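PDB 1TW9: glutathione S-transferase 2 from Heligmosomoides polygyrus, which probably catalyses the conjugation of glutathione to electrophilic substrates RX, releasing a halide and a proton. Local coordinates for residues Ile153-Ala165 with Val181-Ile194. Sequence-based numbering, arbitrary orientation.
Sequences ISWVDLLVAEHVA and VKAHMERIQQTPRI
D157 and H184 join the two helices by one nearly straight hydrogen bond. H184 NE2 donates to D157 OD1 over 2.7 Å, N-H...O angle 169°. The acceptor lies close to the ring plane, but the nitrogen meets OD1 on its anti side and out of the carboxylate plane. OD1 also takes the backbone N of L148, and OD2 takes the backbone N of S154, the N-cap residue, at 2.8 Å. An asparagine in place of D157 would probably leave at least one of these three N-H groups without its acceptor. Along I188, CB lies 3.5 Å from A161 CB. CG2 stands anti to the backbone N and touches L158 CD2 at 3.8 Å. CG1 covers one face of the H184 ring, off centre. CD1 ends between D157 CB (3.8 Å) and I153 CD1 (3.9 Å). A161 is a knob in the hole formed by H184, M185, I188 and Q189. Beyond it, M185 CG packs on V164 CG1 at 3.8 Å. The axes of 155-165 and 181-189 come within 8.6 Å and cross at -111°. This is close helix packing inside the all-helical C-terminal domain of the GST fold, with D157 at N3 making one half of a capping box.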
loop_
_atom_site.group_PDB
_atom_site.type_symbol
_atom_site.label_atom_id
_atom_site.label_comp_id
_atom_site.label_asym_id
_atom_site.label_seq_id
_atom_site.Cartn_x
_atom_site.Cartn_y
_atom_site.Cartn_z
ATOM N N ILE A 153 19.740 -1.924 0.609
ATOM C CA ILE A 153 18.847 -1.073 -0.139
ATOM C C ILE A 153 17.528 -1.774 -0.308
ATOM O O ILE A 153 17.473 -3.035 -0.501
ATOM C CB ILE A 153 19.495 -0.754 -1.504
ATOM C CG1 ILE A 153 18.719 0.310 -2.285
ATOM C CG2 ILE A 153 19.645 -1.976 -2.360
ATOM C CD1 ILE A 153 19.449 0.977 -3.467
ATOM N N SER A 154 16.438 -0.998 -0.258
ATOM C CA SER A 154 15.109 -1.579 -0.483
ATOM C C SER A 154 14.359 -0.690 -1.470
ATOM O O SER A 154 14.753 0.475 -1.713
ATOM C CB SER A 154 14.297 -1.695 0.773
ATOM O OG SER A 154 14.003 -0.418 1.316
ATOM N N TRP A 155 13.204 -1.178 -1.878
ATOM C CA TRP A 155 12.392 -0.397 -2.891
ATOM C C TRP A 155 11.903 0.927 -2.325
ATOM O O TRP A 155 11.739 1.916 -3.109
ATOM C CB TRP A 155 11.228 -1.215 -3.398
ATOM C CG TRP A 155 10.208 -1.633 -2.391
ATOM C CD1 TRP A 155 10.256 -2.709 -1.522
ATOM C CD2 TRP A 155 8.892 -1.074 -2.249
ATOM N NE1 TRP A 155 9.056 -2.812 -0.831
ATOM C CE2 TRP A 155 8.228 -1.792 -1.225
ATOM C CE3 TRP A 155 8.263 0.041 -2.788
ATOM C CZ2 TRP A 155 6.933 -1.474 -0.795
ATOM C CZ3 TRP A 155 6.970 0.320 -2.374
ATOM C CH2 TRP A 155 6.326 -0.428 -1.405
ATOM N N VAL A 156 11.713 1.021 -1.029
ATOM C CA VAL A 156 11.268 2.342 -0.445
ATOM C C VAL A 156 12.443 3.331 -0.466
ATOM O O VAL A 156 12.240 4.528 -0.645
ATOM C CB VAL A 156 10.612 2.288 0.949
ATOM C CG1 VAL A 156 11.664 2.002 2.077
ATOM C CG2 VAL A 156 9.844 3.574 1.198
ATOM N N ASP A 157 13.690 2.882 -0.318
ATOM C CA ASP A 157 14.836 3.779 -0.554
ATOM C C ASP A 157 14.779 4.390 -1.976
ATOM O O ASP A 157 14.974 5.594 -2.159
ATOM C CB ASP A 157 16.148 3.051 -0.431
ATOM C CG ASP A 157 16.462 2.631 0.947
ATOM O OD1 ASP A 157 16.451 3.480 1.912
ATOM O OD2 ASP A 157 16.795 1.396 1.115
ATOM N N LEU A 158 14.533 3.552 -2.970
ATOM C CA LEU A 158 14.343 3.974 -4.351
ATOM C C LEU A 158 13.206 4.960 -4.526
ATOM O O LEU A 158 13.372 5.965 -5.258
ATOM C CB LEU A 158 14.144 2.800 -5.372
ATOM C CG LEU A 158 15.194 1.739 -5.417
ATOM C CD1 LEU A 158 14.765 0.606 -6.237
ATOM C CD2 LEU A 158 16.454 2.306 -5.858
ATOM N N LEU A 159 12.063 4.705 -3.907
ATOM C CA LEU A 159 10.895 5.541 -4.075
ATOM C C LEU A 159 11.171 6.941 -3.445
ATOM O O LEU A 159 10.874 7.969 -4.065
ATOM C CB LEU A 159 9.766 4.826 -3.367
ATOM C CG LEU A 159 8.401 5.441 -3.386
ATOM C CD1 LEU A 159 7.888 5.473 -4.817
ATOM C CD2 LEU A 159 7.465 4.697 -2.510
ATOM N N VAL A 160 11.698 6.932 -2.231
ATOM C CA VAL A 160 11.997 8.188 -1.519
ATOM C C VAL A 160 13.050 9.007 -2.235
ATOM O O VAL A 160 12.794 10.227 -2.500
ATOM C CB VAL A 160 12.287 7.957 -0.037
ATOM C CG1 VAL A 160 12.712 9.291 0.667
ATOM C CG2 VAL A 160 10.976 7.432 0.662
ATOM N N ALA A 161 14.171 8.374 -2.624
ATOM C CA ALA A 161 15.306 9.075 -3.204
ATOM C C ALA A 161 14.865 9.701 -4.527
ATOM O O ALA A 161 15.231 10.809 -4.856
ATOM C CB ALA A 161 16.490 8.138 -3.442
ATOM N N GLU A 162 14.044 8.995 -5.290
ATOM C CA GLU A 162 13.622 9.556 -6.572
ATOM C C GLU A 162 12.733 10.765 -6.415
ATOM O O GLU A 162 12.880 11.767 -7.109
ATOM C CB GLU A 162 12.913 8.458 -7.407
ATOM C CG GLU A 162 12.319 8.947 -8.727
ATOM C CD GLU A 162 13.361 9.278 -9.825
ATOM O OE1 GLU A 162 12.993 10.058 -10.736
ATOM O OE2 GLU A 162 14.566 8.849 -9.785
ATOM N N HIS A 163 11.845 10.734 -5.416
ATOM C CA HIS A 163 10.977 11.837 -5.148
ATOM C C HIS A 163 11.802 13.038 -4.701
ATOM O O HIS A 163 11.611 14.139 -5.184
ATOM C CB HIS A 163 9.944 11.481 -4.075
ATOM C CG HIS A 163 9.026 12.625 -3.749
ATOM N ND1 HIS A 163 8.129 13.157 -4.665
ATOM C CD2 HIS A 163 8.959 13.421 -2.654
ATOM C CE1 HIS A 163 7.525 14.191 -4.118
ATOM N NE2 HIS A 163 8.006 14.374 -2.901
ATOM N N VAL A 164 12.721 12.812 -3.800
ATOM C CA VAL A 164 13.563 13.865 -3.254
ATOM C C VAL A 164 14.417 14.520 -4.356
ATOM O O VAL A 164 14.545 15.743 -4.379
ATOM C CB VAL A 164 14.386 13.304 -2.035
ATOM C CG1 VAL A 164 15.430 14.329 -1.565
ATOM C CG2 VAL A 164 13.435 12.938 -0.914
ATOM N N ALA A 165 14.944 13.718 -5.277
ATOM C CA ALA A 165 15.710 14.216 -6.413
ATOM C C ALA A 165 14.873 15.089 -7.299
ATOM O O ALA A 165 15.255 16.203 -7.692
ATOM C CB ALA A 165 16.300 13.039 -7.232
ATOM N N VAL A 181 18.560 13.302 4.577
ATOM C CA VAL A 181 17.714 12.928 3.459
ATOM C C VAL A 181 18.449 13.209 2.173
ATOM O O VAL A 181 18.389 12.415 1.263
ATOM C CB VAL A 181 16.376 13.678 3.476
ATOM C CG1 VAL A 181 15.606 13.469 2.168
ATOM C CG2 VAL A 181 15.526 13.272 4.648
ATOM N N LYS A 182 19.139 14.349 2.082
ATOM C CA LYS A 182 19.948 14.614 0.876
ATOM C C LYS A 182 21.024 13.534 0.669
ATOM O O LYS A 182 21.245 13.121 -0.466
ATOM C CB LYS A 182 20.686 15.977 0.930
ATOM C CG LYS A 182 21.273 16.262 -0.479
ATOM C CD LYS A 182 21.880 17.522 -0.724
ATOM C CE LYS A 182 22.393 17.541 -2.213
ATOM N NZ LYS A 182 22.826 18.950 -2.565
ATOM N N ALA A 183 21.720 13.156 1.739
ATOM C CA ALA A 183 22.814 12.198 1.731
ATOM C C ALA A 183 22.265 10.858 1.224
ATOM O O ALA A 183 22.859 10.144 0.425
ATOM C CB ALA A 183 23.335 12.019 3.166
ATOM N N HIS A 184 21.073 10.554 1.699
ATOM C CA HIS A 184 20.379 9.308 1.296
ATOM C C HIS A 184 20.027 9.344 -0.180
ATOM O O HIS A 184 20.304 8.403 -0.905
ATOM C CB HIS A 184 19.145 9.058 2.166
ATOM C CG HIS A 184 18.263 7.944 1.702
ATOM N ND1 HIS A 184 17.253 8.118 0.794
ATOM C CD2 HIS A 184 18.252 6.628 2.036
ATOM C CE1 HIS A 184 16.644 6.946 0.593
ATOM N NE2 HIS A 184 17.219 6.036 1.366
ATOM N N MET A 185 19.472 10.450 -0.623
ATOM C CA MET A 185 19.161 10.636 -2.017
ATOM C C MET A 185 20.388 10.394 -2.863
ATOM O O MET A 185 20.330 9.662 -3.884
ATOM C CB MET A 185 18.595 12.042 -2.218
ATOM C CG MET A 185 18.026 12.318 -3.563
ATOM S SD MET A 185 18.494 13.944 -4.192
ATOM C CE MET A 185 19.801 13.129 -4.935
ATOM N N GLU A 186 21.523 10.964 -2.458
ATOM C CA GLU A 186 22.717 10.830 -3.292
ATOM C C GLU A 186 23.247 9.405 -3.265
ATOM O O GLU A 186 23.636 8.860 -4.299
ATOM C CB GLU A 186 23.753 11.799 -2.855
ATOM C CG GLU A 186 23.313 13.215 -3.100
ATOM C CD GLU A 186 23.306 13.722 -4.547
ATOM O OE1 GLU A 186 22.944 14.919 -4.686
ATOM O OE2 GLU A 186 23.634 13.021 -5.554
ATOM N N ARG A 187 23.223 8.801 -2.100
ATOM C CA ARG A 187 23.700 7.417 -1.988
ATOM C C ARG A 187 22.890 6.511 -2.879
ATOM O O ARG A 187 23.419 5.669 -3.576
ATOM C CB ARG A 187 23.488 7.002 -0.548
ATOM C CG ARG A 187 23.777 5.618 -0.167
ATOM C CD ARG A 187 23.380 5.405 1.312
ATOM N NE ARG A 187 24.168 6.277 2.237
ATOM C CZ ARG A 187 23.703 7.211 3.089
ATOM N NH1 ARG A 187 22.391 7.544 3.286
ATOM N NH2 ARG A 187 24.624 7.826 3.794
ATOM N N ILE A 188 21.581 6.666 -2.836
ATOM C CA ILE A 188 20.704 5.782 -3.601
ATOM C C ILE A 188 20.883 6.012 -5.088
ATOM O O ILE A 188 20.971 5.108 -5.875
ATOM C CB ILE A 188 19.245 5.936 -3.174
ATOM C CG1 ILE A 188 19.087 5.572 -1.709
ATOM C CG2 ILE A 188 18.330 5.029 -4.025
ATOM C CD1 ILE A 188 19.635 4.194 -1.325
ATOM N N GLN A 189 20.885 7.264 -5.467
ATOM C CA GLN A 189 20.900 7.602 -6.886
ATOM C C GLN A 189 22.252 7.444 -7.531
ATOM O O GLN A 189 22.309 7.450 -8.776
ATOM C CB GLN A 189 20.283 8.962 -7.157
ATOM C CG GLN A 189 18.798 9.014 -6.663
ATOM C CD GLN A 189 17.817 9.425 -7.705
ATOM O OE1 GLN A 189 16.793 8.725 -8.017
ATOM N NE2 GLN A 189 18.095 10.548 -8.273
ATOM N N GLN A 190 23.326 7.352 -6.738
ATOM C CA GLN A 190 24.640 7.008 -7.249
ATOM C C GLN A 190 24.935 5.502 -7.210
ATOM O O GLN A 190 25.994 5.054 -7.697
ATOM C CB GLN A 190 25.713 7.776 -6.468
ATOM C CG GLN A 190 25.663 9.316 -6.702
ATOM C CD GLN A 190 25.644 9.730 -8.208
ATOM O OE1 GLN A 190 24.684 10.356 -8.668
ATOM N NE2 GLN A 190 26.647 9.359 -8.939
ATOM N N THR A 191 24.014 4.692 -6.664
ATOM C CA THR A 191 24.181 3.225 -6.709
ATOM C C THR A 191 24.396 2.844 -8.172
ATOM O O THR A 191 23.603 3.302 -8.998
ATOM C CB THR A 191 22.918 2.563 -6.152
ATOM O OG1 THR A 191 22.699 3.019 -4.801
ATOM C CG2 THR A 191 23.084 1.149 -6.031
ATOM N N PRO A 192 25.489 2.159 -8.560
ATOM C CA PRO A 192 25.835 2.060 -9.997
ATOM C C PRO A 192 24.670 1.724 -10.965
ATOM O O PRO A 192 24.510 2.388 -11.973
ATOM C CB PRO A 192 26.952 1.027 -10.026
ATOM C CG PRO A 192 27.647 1.250 -8.731
ATOM C CD PRO A 192 26.601 1.681 -7.722
ATOM N N ARG A 193 23.889 0.682 -10.685
ATOM C CA ARG A 193 22.780 0.334 -11.592
ATOM C C ARG A 193 21.672 1.374 -11.662
ATOM O O ARG A 193 20.991 1.544 -12.713
ATOM C CB ARG A 193 22.224 -1.011 -11.164
ATOM C CG ARG A 193 23.134 -2.138 -11.558
ATOM C CD ARG A 193 22.659 -3.444 -10.993
ATOM N NE ARG A 193 23.464 -4.529 -11.475
ATOM C CZ ARG A 193 23.308 -5.797 -11.076
ATOM N NH1 ARG A 193 22.360 -6.133 -10.179
ATOM N NH2 ARG A 193 24.091 -6.742 -11.580
ATOM N N ILE A 194 21.466 2.096 -10.570
ATOM C CA ILE A 194 20.494 3.136 -10.582
ATOM C C ILE A 194 21.027 4.397 -11.317
ATOM O O ILE A 194 20.337 5.009 -12.155
ATOM C CB ILE A 194 20.124 3.491 -9.131
ATOM C CG1 ILE A 194 19.513 2.269 -8.398
ATOM C CG2 ILE A 194 19.183 4.697 -9.110
ATOM C CD1 ILE A 194 18.303 1.730 -9.036
#